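Long-range contacts in putative pectin lyase (Geobacillus virus E2, PDB 7CHU), which is the trimeric tailspike of a deep-sea thermophilic bacteriophage and probably binds, and perhaps cleaves, polysaccharide on the surface of its bacterial host: residues 326-331 and 348-353; 304-309 and 322-327; 342-347 and 367-372; 266-271 and 287-292. All coordinates share one frame; numbering follows the deposited sequence.

Contact 1: residues 326-331 and 348-353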
loop_
_atom_site.group_PDB
_atom_site.type_symbol
_atom_site.label_atom_id
_atom_site.label_comp_id
_atom_site.label_asym_id
_atom_site.label_seq_id
_atom_site.Cartn_x
_atom_site.Cartn_y
_atom_site.Cartn_z
ATOM N N ASN A 326 19.815 10.741 -15.350
ATOM C CA ASN A 326 18.725 11.066 -16.275
ATOM C C ASN A 326 17.565 11.625 -15.455
ATOM O O ASN A 326 17.756 11.998 -14.299
ATOM C CB ASN A 326 18.276 9.841 -17.081
ATOM C CG ASN A 326 17.646 10.219 -18.415
ATOM O OD1 ASN A 326 16.481 10.608 -18.476
ATOM N ND2 ASN A 326 18.423 10.108 -19.487
ATOM N N ASP A 327 16.381 11.744 -16.048
ATOM C CA ASP A 327 15.185 12.020 -15.257
ATOM C C ASP A 327 14.840 10.759 -14.481
ATOM O O ASP A 327 15.008 9.650 -14.989
ATOM C CB ASP A 327 14.003 12.422 -16.139
ATOM C CG ASP A 327 14.360 13.500 -17.141
ATOM O OD1 ASP A 327 14.890 14.552 -16.725
ATOM O OD2 ASP A 327 14.105 13.293 -18.346
ATOM N N PHE A 328 14.384 10.908 -13.245
ATOM C CA PHE A 328 13.922 9.748 -12.516
ATOM C C PHE A 328 12.674 9.131 -13.177
ATOM O O PHE A 328 12.579 7.911 -13.317
ATOM C CB PHE A 328 13.511 10.145 -11.081
ATOM C CG PHE A 328 14.642 10.160 -10.079
ATOM C CD1 PHE A 328 15.440 9.044 -9.885
ATOM C CD2 PHE A 328 14.887 11.292 -9.308
ATOM C CE1 PHE A 328 16.470 9.061 -8.960
ATOM C CE2 PHE A 328 15.915 11.314 -8.382
ATOM C CZ PHE A 328 16.709 10.196 -8.210
ATOM N N ILE A 329 11.722 9.981 -13.579
ATOM C CA ILE A 329 10.526 9.540 -14.291
ATOM C C ILE A 329 10.388 10.413 -15.527
ATOM O O ILE A 329 10.126 11.615 -15.413
ATOM C CB ILE A 329 9.245 9.630 -13.447
ATOM C CG1 ILE A 329 9.402 8.918 -12.094
ATOM C CG2 ILE A 329 8.050 9.018 -14.223
ATOM C CD1 ILE A 329 8.207 9.082 -11.189
ATOM N N LYS A 330 10.517 9.811 -16.709
ATOM C CA LYS A 330 10.358 10.522 -17.977
ATOM C C LYS A 330 8.990 10.160 -18.541
ATOM O O LYS A 330 8.757 9.011 -18.930
ATOM C CB LYS A 330 11.481 10.142 -18.934
ATOM C CG LYS A 330 11.625 11.000 -20.148
ATOM C CD LYS A 330 12.673 10.397 -21.086
ATOM C CE LYS A 330 13.649 11.426 -21.627
ATOM N NZ LYS A 330 14.705 11.823 -20.622
ATOM N N VAL A 331 8.068 11.122 -18.536
ATOM C CA VAL A 331 6.662 10.860 -18.835
ATOM C C VAL A 331 6.365 11.256 -20.275
ATOM O O VAL A 331 6.722 12.357 -20.715
ATOM C CB VAL A 331 5.731 11.627 -17.877
ATOM C CG1 VAL A 331 4.256 11.386 -18.240
ATOM C CG2 VAL A 331 6.019 11.257 -16.407
ATOM N N GLY A 348 18.663 14.935 -14.254
ATOM C CA GLY A 348 17.581 15.660 -14.902
ATOM C C GLY A 348 16.522 16.158 -13.938
ATOM O O GLY A 348 16.836 16.549 -12.810
ATOM N N TYR A 349 15.262 16.148 -14.363
ATOM C CA TYR A 349 14.142 16.419 -13.478
ATOM C C TYR A 349 13.781 15.165 -12.686
ATOM O O TYR A 349 14.050 14.041 -13.117
ATOM C CB TYR A 349 12.924 16.863 -14.275
ATOM C CG TYR A 349 13.186 18.055 -15.153
ATOM C CD1 TYR A 349 13.108 19.336 -14.633
ATOM C CD2 TYR A 349 13.490 17.902 -16.520
ATOM C CE1 TYR A 349 13.322 20.455 -15.433
ATOM C CE2 TYR A 349 13.713 19.020 -17.339
ATOM C CZ TYR A 349 13.634 20.287 -16.779
ATOM O OH TYR A 349 13.848 21.405 -17.553
ATOM N N PHE A 350 13.149 15.374 -11.520
ATOM C CA PHE A 350 12.506 14.254 -10.843
ATOM C C PHE A 350 11.426 13.673 -11.742
ATOM O O PHE A 350 11.362 12.456 -11.940
ATOM C CB PHE A 350 11.891 14.664 -9.501
ATOM C CG PHE A 350 12.894 15.150 -8.475
ATOM C CD1 PHE A 350 14.239 14.819 -8.571
ATOM C CD2 PHE A 350 12.472 15.945 -7.410
ATOM C CE1 PHE A 350 15.149 15.279 -7.632
ATOM C CE2 PHE A 350 13.370 16.403 -6.455
ATOM C CZ PHE A 350 14.714 16.076 -6.567
ATOM N N VAL A 351 10.577 14.543 -12.299
ATOM C CA VAL A 351 9.467 14.162 -13.179
ATOM C C VAL A 351 9.510 15.083 -14.392
ATOM O O VAL A 351 9.324 16.300 -14.265
ATOM C CB VAL A 351 8.092 14.257 -12.488
ATOM C CG1 VAL A 351 6.977 13.879 -13.440
ATOM C CG2 VAL A 351 8.005 13.351 -11.215
ATOM N N ASN A 352 9.758 14.505 -15.567
ATOM C CA ASN A 352 9.867 15.243 -16.821
ATOM C C ASN A 352 8.603 14.942 -17.618
ATOM O O ASN A 352 8.465 13.854 -18.177
ATOM C CB ASN A 352 11.128 14.837 -17.573
ATOM C CG ASN A 352 11.412 15.737 -18.780
ATOM O OD1 ASN A 352 10.621 16.628 -19.094
ATOM N ND2 ASN A 352 12.542 15.496 -19.452
ATOM N N LEU A 353 7.669 15.888 -17.637
ATOM C CA LEU A 353 6.427 15.744 -18.388
ATOM C C LEU A 353 6.717 16.190 -19.825
ATOM O O LEU A 353 6.719 17.388 -20.131
ATOM C CB LEU A 353 5.313 16.543 -17.719
ATOM C CG LEU A 353 5.100 16.226 -16.213
ATOM C CD1 LEU A 353 4.113 17.148 -15.542
ATOM C CD2 LEU A 353 4.673 14.756 -15.992
#
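D327 OD2 is gripped from both faces of its carboxylate. N352 ND2 comes from above one face, 2.9 Å from D327 OD2, and the bond is nearly straight at 170°. K330 NZ comes from the opposite face as a salt bridge, 2.8 Å from D327 OD2. The other oxygen is held too: Y349 N donates to D327 OD1 at 2.9 Å, on the anti lone pair of that oxygen. The carboxylate is thus tied to the next segment by one side-chain and one backbone donor. N352 reaches it because CG stands anti to the backbone N (chi1 -171°), with the amide plane 84° from the carboxylate plane. K330 NZ also bonds N326 OD1.

The backbones of 329-331 and 351-353 run parallel as neighbouring rungs of a right-handed beta-helix, the pectate lyase-like fold. N352 N bonds I329 O, and V331 N lies 2.8 Å from N352 O. F328 N and I329 N extend the ladder to Y349 O and F350 O.

I329, V331, V351 and L353 share the other face. V331 CG2 packs on L353 CD2 at 3.8 Å, the two side chains extending in one direction. F328 and F350 lie side by side at the turn. F350 CD1 meets the edge of the F328 ring, 3.7 Å from F328 CD2. F343 covers the apolar side from within the same chain.

One face of the ladder is therefore polar and the other apolar. The lysine and the amide would probably stabilise the buried carboxylate of D327 as an anion.

Contact 2: residues 304-309 and 322-327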
loop_
_atom_site.group_PDB
_atom_site.type_symbol
_atom_site.label_atom_id
_atom_site.label_comp_id
_atom_site.label_asym_id
_atom_site.label_seq_id
_atom_site.Cartn_x
_atom_site.Cartn_y
_atom_site.Cartn_z
ATOM N N THR A 304 19.909 6.878 -18.691
ATOM C CA THR A 304 18.572 6.402 -19.008
ATOM C C THR A 304 17.700 6.605 -17.773
ATOM O O THR A 304 18.203 6.533 -16.645
ATOM C CB THR A 304 18.617 4.919 -19.434
ATOM O OG1 THR A 304 17.359 4.511 -19.991
ATOM C CG2 THR A 304 18.998 4.020 -18.260
ATOM N N PRO A 305 16.421 6.909 -17.939
ATOM C CA PRO A 305 15.594 7.191 -16.764
ATOM C C PRO A 305 15.362 5.935 -15.940
ATOM O O PRO A 305 15.448 4.809 -16.445
ATOM C CB PRO A 305 14.291 7.730 -17.361
ATOM C CG PRO A 305 14.251 7.156 -18.746
ATOM C CD PRO A 305 15.680 7.078 -19.196
ATOM N N HIS A 306 15.134 6.143 -14.637
ATOM C CA HIS A 306 14.761 5.024 -13.774
ATOM C C HIS A 306 13.439 4.442 -14.229
ATOM O O HIS A 306 13.279 3.223 -14.265
ATOM C CB HIS A 306 14.669 5.441 -12.294
ATOM C CG HIS A 306 15.981 5.407 -11.560
ATOM N ND1 HIS A 306 17.196 5.489 -12.201
ATOM C CD2 HIS A 306 16.264 5.284 -10.237
ATOM C CE1 HIS A 306 18.170 5.437 -11.307
ATOM N NE2 HIS A 306 17.632 5.301 -10.108
ATOM N N MET A 307 12.487 5.296 -14.603
ATOM C CA MET A 307 11.228 4.836 -15.184
ATOM C C MET A 307 10.960 5.647 -16.441
ATOM O O MET A 307 10.833 6.874 -16.361
ATOM C CB MET A 307 10.066 4.993 -14.194
ATOM C CG MET A 307 8.702 4.681 -14.836
ATOM S SD MET A 307 7.303 4.845 -13.709
ATOM C CE MET A 307 7.694 3.569 -12.515
ATOM N N TYR A 308 10.864 4.983 -17.601
ATOM C CA TYR A 308 10.379 5.637 -18.820
ATOM C C TYR A 308 8.901 5.319 -18.967
ATOM O O TYR A 308 8.537 4.158 -19.156
ATOM C CB TYR A 308 11.138 5.189 -20.072
ATOM C CG TYR A 308 10.541 5.770 -21.329
ATOM C CD1 TYR A 308 10.598 7.147 -21.572
ATOM C CD2 TYR A 308 9.904 4.959 -22.266
ATOM C CE1 TYR A 308 10.040 7.705 -22.712
ATOM C CE2 TYR A 308 9.344 5.503 -23.413
ATOM C CZ TYR A 308 9.414 6.877 -23.635
ATOM O OH TYR A 308 8.859 7.418 -24.776
ATOM N N LEU A 309 8.046 6.329 -18.844
ATOM C CA LEU A 309 6.598 6.118 -18.754
ATOM C C LEU A 309 5.889 6.613 -20.019
ATOM O O LEU A 309 5.227 7.647 -20.013
ATOM C CB LEU A 309 6.078 6.815 -17.510
ATOM C CG LEU A 309 4.614 6.702 -17.115
ATOM C CD1 LEU A 309 4.147 5.304 -17.422
ATOM C CD2 LEU A 309 4.431 7.043 -15.606
ATOM N N TYR A 322 16.334 6.829 -6.273
ATOM C CA TYR A 322 17.648 7.279 -5.824
ATOM C C TYR A 322 18.695 7.037 -6.903
ATOM O O TYR A 322 18.738 5.953 -7.496
ATOM C CB TYR A 322 18.045 6.568 -4.518
ATOM C CG TYR A 322 19.512 6.668 -4.189
ATOM C CD1 TYR A 322 20.074 7.873 -3.816
ATOM C CD2 TYR A 322 20.334 5.560 -4.282
ATOM C CE1 TYR A 322 21.423 7.966 -3.527
ATOM C CE2 TYR A 322 21.670 5.637 -3.998
ATOM C CZ TYR A 322 22.211 6.840 -3.612
ATOM O OH TYR A 322 23.556 6.912 -3.344
ATOM N N GLN A 323 19.526 8.056 -7.151
ATOM C CA GLN A 323 20.739 7.958 -7.958
ATOM C C GLN A 323 20.461 7.580 -9.417
ATOM O O GLN A 323 20.543 6.404 -9.791
ATOM C CB GLN A 323 21.707 6.961 -7.319
ATOM C CG GLN A 323 23.168 7.069 -7.785
ATOM C CD GLN A 323 23.932 8.218 -7.107
ATOM O OE1 GLN A 323 23.330 9.096 -6.489
ATOM N NE2 GLN A 323 25.255 8.233 -7.261
ATOM N N CYS A 324 20.102 8.583 -10.237
ATOM C CA CYS A 324 19.799 8.412 -11.682
ATOM C C CYS A 324 20.513 9.392 -12.588
ATOM O O CYS A 324 20.418 10.600 -12.396
ATOM C CB CYS A 324 18.284 8.504 -11.875
ATOM S SG CYS A 324 17.715 8.416 -13.584
ATOM N N ASN A 325 21.204 8.872 -13.595
ATOM C CA ASN A 325 21.877 9.722 -14.566
ATOM C C ASN A 325 20.933 10.111 -15.707
ATOM O O ASN A 325 21.235 9.888 -16.879
ATOM C CB ASN A 325 23.105 8.985 -15.108
ATOM C CG ASN A 325 23.959 9.846 -16.012
ATOM O OD1 ASN A 325 23.925 11.076 -15.942
ATOM N ND2 ASN A 325 24.742 9.202 -16.870
ATOM N N ASN A 326 19.815 10.741 -15.350
ATOM C CA ASN A 326 18.725 11.066 -16.275
ATOM C C ASN A 326 17.565 11.625 -15.455
ATOM O O ASN A 326 17.756 11.998 -14.299
ATOM C CB ASN A 326 18.276 9.841 -17.081
ATOM C CG ASN A 326 17.646 10.219 -18.415
ATOM O OD1 ASN A 326 16.481 10.608 -18.476
ATOM N ND2 ASN A 326 18.423 10.108 -19.487
ATOM N N ASP A 327 16.381 11.744 -16.048
ATOM C CA ASP A 327 15.185 12.020 -15.257
ATOM C C ASP A 327 14.840 10.759 -14.481
ATOM O O ASP A 327 15.008 9.650 -14.989
ATOM C CB ASP A 327 14.003 12.422 -16.139
ATOM C CG ASP A 327 14.360 13.500 -17.141
ATOM O OD1 ASP A 327 14.890 14.552 -16.725
ATOM O OD2 ASP A 327 14.105 13.293 -18.346
#
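H306 reaches from the turn before strand 307-309 to the backbone of the strand 320-324. Its CB packs against F328 O, outside the two segments. CG is turned anti to the carbonyl carbon, beside the backbone N (chi1 -85°), and this sends the ring toward C324. H306 CG lies 4.0 Å from C324 SG. ND1 is nearer to the same sulfur, with H306 ND1 and C324 SG 3.3 Å apart. C324 CB lies over one face of the ring, toward its rim, but it is modelled too close for the details of this CH-pi contact to be trusted. The sulfur meets the ring obliquely. CD2 faces F289 O, on a neighbouring strand. Q323 O lies at the ring edge, near its plane, 3.0 Å from H306 CE1. At the tip, NE2 donates to Y322 O. H306 NE2 and Y322 O are 2.9 Å apart, and the angle at the hydrogen is 152°. The donor stands above the carbonyl plane of Y322.

The two segments lie on different walls of one turn of the parallel beta-helix, the second running on into the next turn. The histidine ring spans the interior between strands 307-309 and 320-324. The rings of F328 and H267 also meet H306, each edge-to-face.

Beside the histidine, P305 runs alongside N326. N326 CB rests 3.3 Å from T304 O, and the amide carbon N326 CG is 3.6 Å from P305 N. P305 CA makes a CA-H...O contact with D327 O. The hydroxyl of T304 turns elsewhere, to a hydrogen bond with S266 OG.

Contact 3: residues 342-347 and 367-372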
loop_
_atom_site.group_PDB
_atom_site.type_symbol
_atom_site.label_atom_id
_atom_site.label_comp_id
_atom_site.label_asym_id
_atom_site.label_seq_id
_atom_site.Cartn_x
_atom_site.Cartn_y
_atom_site.Cartn_z
ATOM N N ASP A 342 9.554 9.857 -3.074
ATOM C CA ASP A 342 10.725 10.631 -2.712
ATOM C C ASP A 342 11.825 10.372 -3.725
ATOM O O ASP A 342 12.040 9.229 -4.143
ATOM C CB ASP A 342 11.204 10.305 -1.311
ATOM C CG ASP A 342 12.126 11.383 -0.759
ATOM O OD1 ASP A 342 13.351 11.211 -0.962
ATOM O OD2 ASP A 342 11.625 12.385 -0.155
ATOM N N PHE A 343 12.535 11.441 -4.079
ATOM C CA PHE A 343 13.536 11.458 -5.136
ATOM C C PHE A 343 14.836 12.007 -4.575
ATOM O O PHE A 343 14.841 13.087 -3.974
ATOM C CB PHE A 343 13.088 12.349 -6.301
ATOM C CG PHE A 343 11.739 12.011 -6.855
ATOM C CD1 PHE A 343 11.625 11.085 -7.905
ATOM C CD2 PHE A 343 10.595 12.648 -6.380
ATOM C CE1 PHE A 343 10.380 10.778 -8.463
ATOM C CE2 PHE A 343 9.336 12.354 -6.907
ATOM C CZ PHE A 343 9.219 11.409 -7.962
ATOM N N TYR A 344 15.934 11.286 -4.767
ATOM C CA TYR A 344 17.220 11.749 -4.252
ATOM C C TYR A 344 18.316 11.543 -5.294
ATOM O O TYR A 344 18.760 10.414 -5.518
ATOM C CB TYR A 344 17.576 11.042 -2.942
ATOM C CG TYR A 344 18.734 11.683 -2.227
ATOM C CD1 TYR A 344 18.541 12.784 -1.390
ATOM C CD2 TYR A 344 20.022 11.196 -2.390
ATOM C CE1 TYR A 344 19.614 13.372 -0.728
ATOM C CE2 TYR A 344 21.093 11.777 -1.737
ATOM C CZ TYR A 344 20.880 12.861 -0.904
ATOM O OH TYR A 344 21.941 13.458 -0.266
ATOM N N ASN A 345 18.765 12.650 -5.895
ATOM C CA ASN A 345 19.986 12.737 -6.691
ATOM C C ASN A 345 19.815 12.217 -8.111
ATOM O O ASN A 345 20.062 11.038 -8.380
ATOM C CB ASN A 345 21.154 12.011 -6.023
ATOM C CG ASN A 345 22.482 12.636 -6.371
ATOM O OD1 ASN A 345 22.555 13.835 -6.635
ATOM N ND2 ASN A 345 23.536 11.834 -6.396
ATOM N N CYS A 346 19.434 13.102 -9.036
ATOM C CA CYS A 346 19.441 12.771 -10.452
ATOM C C CYS A 346 20.020 13.936 -11.256
ATOM O O CYS A 346 20.169 15.057 -10.761
ATOM C CB CYS A 346 18.043 12.438 -10.953
ATOM S SG CYS A 346 16.906 13.880 -10.874
ATOM N N THR A 347 20.368 13.650 -12.502
ATOM C CA THR A 347 20.951 14.658 -13.375
ATOM C C THR A 347 19.894 15.447 -14.141
ATOM O O THR A 347 20.191 16.545 -14.607
ATOM C CB THR A 347 21.936 13.997 -14.356
ATOM O OG1 THR A 347 21.228 13.137 -15.249
ATOM C CG2 THR A 347 22.950 13.154 -13.624
ATOM N N GLY A 367 11.939 15.563 -2.035
ATOM C CA GLY A 367 13.209 15.078 -2.524
ATOM C C GLY A 367 14.249 16.172 -2.588
ATOM O O GLY A 367 13.990 17.321 -2.260
ATOM N N GLN A 368 15.439 15.783 -3.040
ATOM C CA GLN A 368 16.555 16.708 -3.049
ATOM C C GLN A 368 17.512 16.337 -4.168
ATOM O O GLN A 368 17.674 15.158 -4.498
ATOM C CB GLN A 368 17.282 16.705 -1.689
ATOM C CG GLN A 368 18.174 17.942 -1.494
ATOM C CD GLN A 368 18.862 17.943 -0.141
ATOM O OE1 GLN A 368 18.750 16.984 0.631
ATOM N NE2 GLN A 368 19.593 19.014 0.148
ATOM N N TYR A 369 18.134 17.365 -4.756
ATOM C CA TYR A 369 19.239 17.241 -5.708
ATOM C C TYR A 369 18.760 16.783 -7.080
ATOM O O TYR A 369 19.182 15.739 -7.589
ATOM C CB TYR A 369 20.336 16.300 -5.187
ATOM C CG TYR A 369 21.030 16.828 -3.953
ATOM C CD1 TYR A 369 21.504 18.158 -3.901
ATOM C CD2 TYR A 369 21.201 16.023 -2.832
ATOM C CE1 TYR A 369 22.127 18.663 -2.753
ATOM C CE2 TYR A 369 21.831 16.514 -1.697
ATOM C CZ TYR A 369 22.289 17.828 -1.665
ATOM O OH TYR A 369 22.897 18.295 -0.523
ATOM N N PHE A 370 17.855 17.548 -7.670
ATOM C CA PHE A 370 17.612 17.464 -9.101
ATOM C C PHE A 370 18.831 18.024 -9.846
ATOM O O PHE A 370 19.802 18.505 -9.246
ATOM C CB PHE A 370 16.328 18.220 -9.456
ATOM C CG PHE A 370 16.213 19.550 -8.773
ATOM C CD1 PHE A 370 16.875 20.659 -9.284
ATOM C CD2 PHE A 370 15.481 19.687 -7.601
ATOM C CE1 PHE A 370 16.789 21.883 -8.649
ATOM C CE2 PHE A 370 15.402 20.907 -6.952
ATOM C CZ PHE A 370 16.049 22.015 -7.492
ATOM N N GLY A 371 18.779 17.972 -11.172
ATOM C CA GLY A 371 19.938 18.349 -11.956
ATOM C C GLY A 371 20.253 19.831 -11.842
ATOM O O GLY A 371 19.369 20.669 -11.657
ATOM N N SER A 372 21.544 20.141 -11.973
ATOM C CA SER A 372 22.047 21.509 -11.893
ATOM C C SER A 372 21.270 22.465 -12.799
ATOM O O SER A 372 21.199 22.272 -14.019
ATOM C CB SER A 372 23.532 21.521 -12.276
ATOM O OG SER A 372 24.037 22.841 -12.361
#
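Y344 and Y369 extend in the same direction from their segments, with their ring planes 78° apart. The pair is an offset edge-to-face one. The edge of Y369 is turned toward the face of Y344, and Y369 CD2 is 3.7 Å from Y344 CZ. The phenol oxygen Y344 OH lies near the plane of the Y369 ring, 3.4 Å from Y369 CE2. Y344 gets there with CG anti to the backbone N (chi1 -168°).

Q368 runs alongside Y344 in the same direction. Its amide plane is 81° from the Y344 ring, and Q368 OE1 lies at the ring edge. Q368 CG also sits over the centre of one face of the Y369 ring. N345 OD1 comes obliquely to Y369 CB, while N345 ND2 bonds Q323 OE1.

Beneath these side chains, neighbouring rungs of the beta-helix run parallel. Q368 N lies 2.9 Å from F343 O. N345 N bonds Q368 O, and C346 N is 3.0 Å from Y369 O.

R335 of the second subunit packs on Y344 and Q368 and forms a salt bridge with D342. K337 of that subunit makes another. Strand 342-346 thus carries aromatic packing within the chain on Y344 and charge pairing between subunits on D342.

Contact 4: residues 266-271 and 287-292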
loop_
_atom_site.group_PDB
_atom_site.type_symbol
_atom_site.label_atom_id
_atom_site.label_comp_id
_atom_site.label_asym_id
_atom_site.label_seq_id
_atom_site.Cartn_x
_atom_site.Cartn_y
_atom_site.Cartn_z
ATOM N N SER A 266 17.030 1.041 -18.200
ATOM C CA SER A 266 16.038 1.587 -17.279
ATOM C C SER A 266 15.469 0.490 -16.376
ATOM O O SER A 266 15.352 -0.666 -16.782
ATOM C CB SER A 266 14.918 2.249 -18.071
ATOM O OG SER A 266 15.365 3.503 -18.585
ATOM N N HIS A 267 15.059 0.857 -15.152
ATOM C CA HIS A 267 14.383 -0.135 -14.321
ATOM C C HIS A 267 13.078 -0.571 -14.963
ATOM O O HIS A 267 12.785 -1.769 -15.058
ATOM C CB HIS A 267 14.111 0.400 -12.915
ATOM C CG HIS A 267 15.356 0.666 -12.131
ATOM N ND1 HIS A 267 16.317 -0.300 -11.902
ATOM C CD2 HIS A 267 15.811 1.802 -11.550
ATOM C CE1 HIS A 267 17.306 0.231 -11.201
ATOM N NE2 HIS A 267 17.026 1.504 -10.979
ATOM N N VAL A 268 12.269 0.394 -15.374
ATOM C CA VAL A 268 10.957 0.153 -15.955
ATOM C C VAL A 268 10.882 0.973 -17.230
ATOM O O VAL A 268 11.118 2.184 -17.196
ATOM C CB VAL A 268 9.830 0.570 -14.996
ATOM C CG1 VAL A 268 8.495 0.585 -15.721
ATOM C CG2 VAL A 268 9.794 -0.352 -13.783
ATOM N N TYR A 269 10.575 0.319 -18.352
ATOM C CA TYR A 269 10.458 0.990 -19.644
ATOM C C TYR A 269 9.095 0.648 -20.239
ATOM O O TYR A 269 8.842 -0.514 -20.567
ATOM C CB TYR A 269 11.591 0.549 -20.584
ATOM C CG TYR A 269 11.706 1.384 -21.827
ATOM C CD1 TYR A 269 10.805 1.213 -22.871
ATOM C CD2 TYR A 269 12.698 2.362 -21.950
ATOM C CE1 TYR A 269 10.882 1.969 -24.037
ATOM C CE2 TYR A 269 12.795 3.136 -23.112
ATOM C CZ TYR A 269 11.888 2.924 -24.155
ATOM O OH TYR A 269 11.944 3.672 -25.304
ATOM N N PHE A 270 8.204 1.639 -20.334
ATOM C CA PHE A 270 6.915 1.463 -20.987
ATOM C C PHE A 270 7.068 1.844 -22.454
ATOM O O PHE A 270 7.681 2.865 -22.776
ATOM C CB PHE A 270 5.819 2.323 -20.356
ATOM C CG PHE A 270 5.248 1.761 -19.084
ATOM C CD1 PHE A 270 4.173 0.882 -19.103
ATOM C CD2 PHE A 270 5.773 2.130 -17.871
ATOM C CE1 PHE A 270 3.635 0.376 -17.922
ATOM C CE2 PHE A 270 5.226 1.665 -16.675
ATOM C CZ PHE A 270 4.171 0.787 -16.689
ATOM N N ASP A 271 6.524 1.012 -23.337
ATOM C CA ASP A 271 6.594 1.226 -24.781
ATOM C C ASP A 271 5.172 1.091 -25.311
ATOM O O ASP A 271 4.584 0.012 -25.227
ATOM C CB ASP A 271 7.548 0.209 -25.412
ATOM C CG ASP A 271 7.638 0.318 -26.935
ATOM O OD1 ASP A 271 6.859 1.063 -27.584
ATOM O OD2 ASP A 271 8.510 -0.394 -27.482
ATOM N N CYS A 287 7.380 0.798 -4.387
ATOM C CA CYS A 287 8.510 0.185 -5.062
ATOM C C CYS A 287 9.785 1.003 -4.885
ATOM O O CYS A 287 9.758 2.212 -4.618
ATOM C CB CYS A 287 8.197 -0.040 -6.546
ATOM S SG CYS A 287 6.833 -1.227 -6.831
ATOM N N LYS A 288 10.913 0.301 -4.974
ATOM C CA LYS A 288 12.250 0.882 -4.849
ATOM C C LYS A 288 12.904 0.964 -6.230
ATOM O O LYS A 288 12.903 -0.025 -6.958
ATOM C CB LYS A 288 13.114 0.013 -3.927
ATOM C CG LYS A 288 14.613 0.351 -3.943
ATOM C CD LYS A 288 15.353 -0.499 -2.923
ATOM C CE LYS A 288 16.839 -0.263 -2.935
ATOM N NZ LYS A 288 17.488 -0.846 -1.729
ATOM N N PHE A 289 13.470 2.133 -6.587
ATOM C CA PHE A 289 14.197 2.345 -7.846
ATOM C C PHE A 289 15.566 2.932 -7.502
ATOM O O PHE A 289 15.689 4.136 -7.238
ATOM C CB PHE A 289 13.437 3.270 -8.799
ATOM C CG PHE A 289 12.064 2.774 -9.175
ATOM C CD1 PHE A 289 10.947 3.157 -8.438
ATOM C CD2 PHE A 289 11.890 1.923 -10.249
ATOM C CE1 PHE A 289 9.658 2.687 -8.770
ATOM C CE2 PHE A 289 10.616 1.464 -10.609
ATOM C CZ PHE A 289 9.494 1.830 -9.864
ATOM N N HIS A 290 16.593 2.090 -7.518
ATOM C CA HIS A 290 17.894 2.412 -6.930
ATOM C C HIS A 290 18.981 2.288 -7.994
ATOM O O HIS A 290 19.069 1.266 -8.668
ATOM C CB HIS A 290 18.158 1.454 -5.763
ATOM C CG HIS A 290 19.265 1.862 -4.843
ATOM N ND1 HIS A 290 20.594 1.806 -5.206
ATOM C CD2 HIS A 290 19.246 2.224 -3.538
ATOM C CE1 HIS A 290 21.345 2.160 -4.173
ATOM N NE2 HIS A 290 20.549 2.417 -3.151
ATOM N N GLY A 291 19.823 3.298 -8.119
ATOM C CA GLY A 291 20.788 3.319 -9.189
ATOM C C GLY A 291 21.918 2.325 -9.009
ATOM O O GLY A 291 22.004 1.565 -8.040
ATOM N N LYS A 292 22.812 2.348 -9.994
ATOM C CA LYS A 292 23.872 1.359 -10.126
ATOM C C LYS A 292 25.101 1.714 -9.302
ATOM O O LYS A 292 25.733 0.829 -8.724
ATOM C CB LYS A 292 24.260 1.223 -11.604
ATOM C CG LYS A 292 25.333 0.185 -11.870
ATOM C CD LYS A 292 25.581 0.044 -13.353
ATOM C CE LYS A 292 26.589 -1.046 -13.594
ATOM N NZ LYS A 292 26.620 -1.389 -15.011
#
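This is apolar and aromatic packing across the inside of a beta-helix. It joins the start of strand 268-271 on one wall to strand 288-290 on another. There is no backbone ladder between the segments. H267, V268 and F289 carry the contact.

The F289 ring is met at its edge by both partners from 266-271. V268 CG2 lies in the ring plane, 3.7 Å from F289 CE2. H267 CB lies in the same plane, 3.8 Å from F289 CD2. V268 presents this methyl because CG2 stands anti to the carbonyl carbon, while CG1 is anti to the backbone N (chi1 168°). The H267 and F289 side chains pass each other head to tail, and H267 CD2 comes 3.9 Å from F289 CB.

F284, on the strand between the two segments, touches both V268 and F289. From the next turn F321 stacks on F289, and H306 meets the H267 ring edge-to-face. On the second strand, K288 turns outward to a salt bridge with D219 of the second subunit.

The imidazole of H267 is held on one side by N263, whose ND2 is bonded to H267 ND1. Its other nitrogen, H267 NE2, lies 3.1 Å from H290 O, which sits at the ring edge near its plane.

Along the chain, contact 4 closes before contact 2 opens. Contacts 2 and 1 share N326 and D327, and the segments of contacts 1 and 3 alternate. Contacts 2 and 4 have centres about 7 Å apart, as do contacts 1 and 2. The centres of contacts 3 and 4 are about 15 Å apart, and the two do not touch. Strands 268-271, 307-309, 329-331 and 351-353 stack in order on one wall. Strands 288-290, 320-324, 342-346 and 366-368 stack on another. Contacts 1 and 3 run along these walls, and contacts 2 and 4 cross between them. Contacts 3 and 4 also reach the second subunit, so the second wall takes part in trimer assembly.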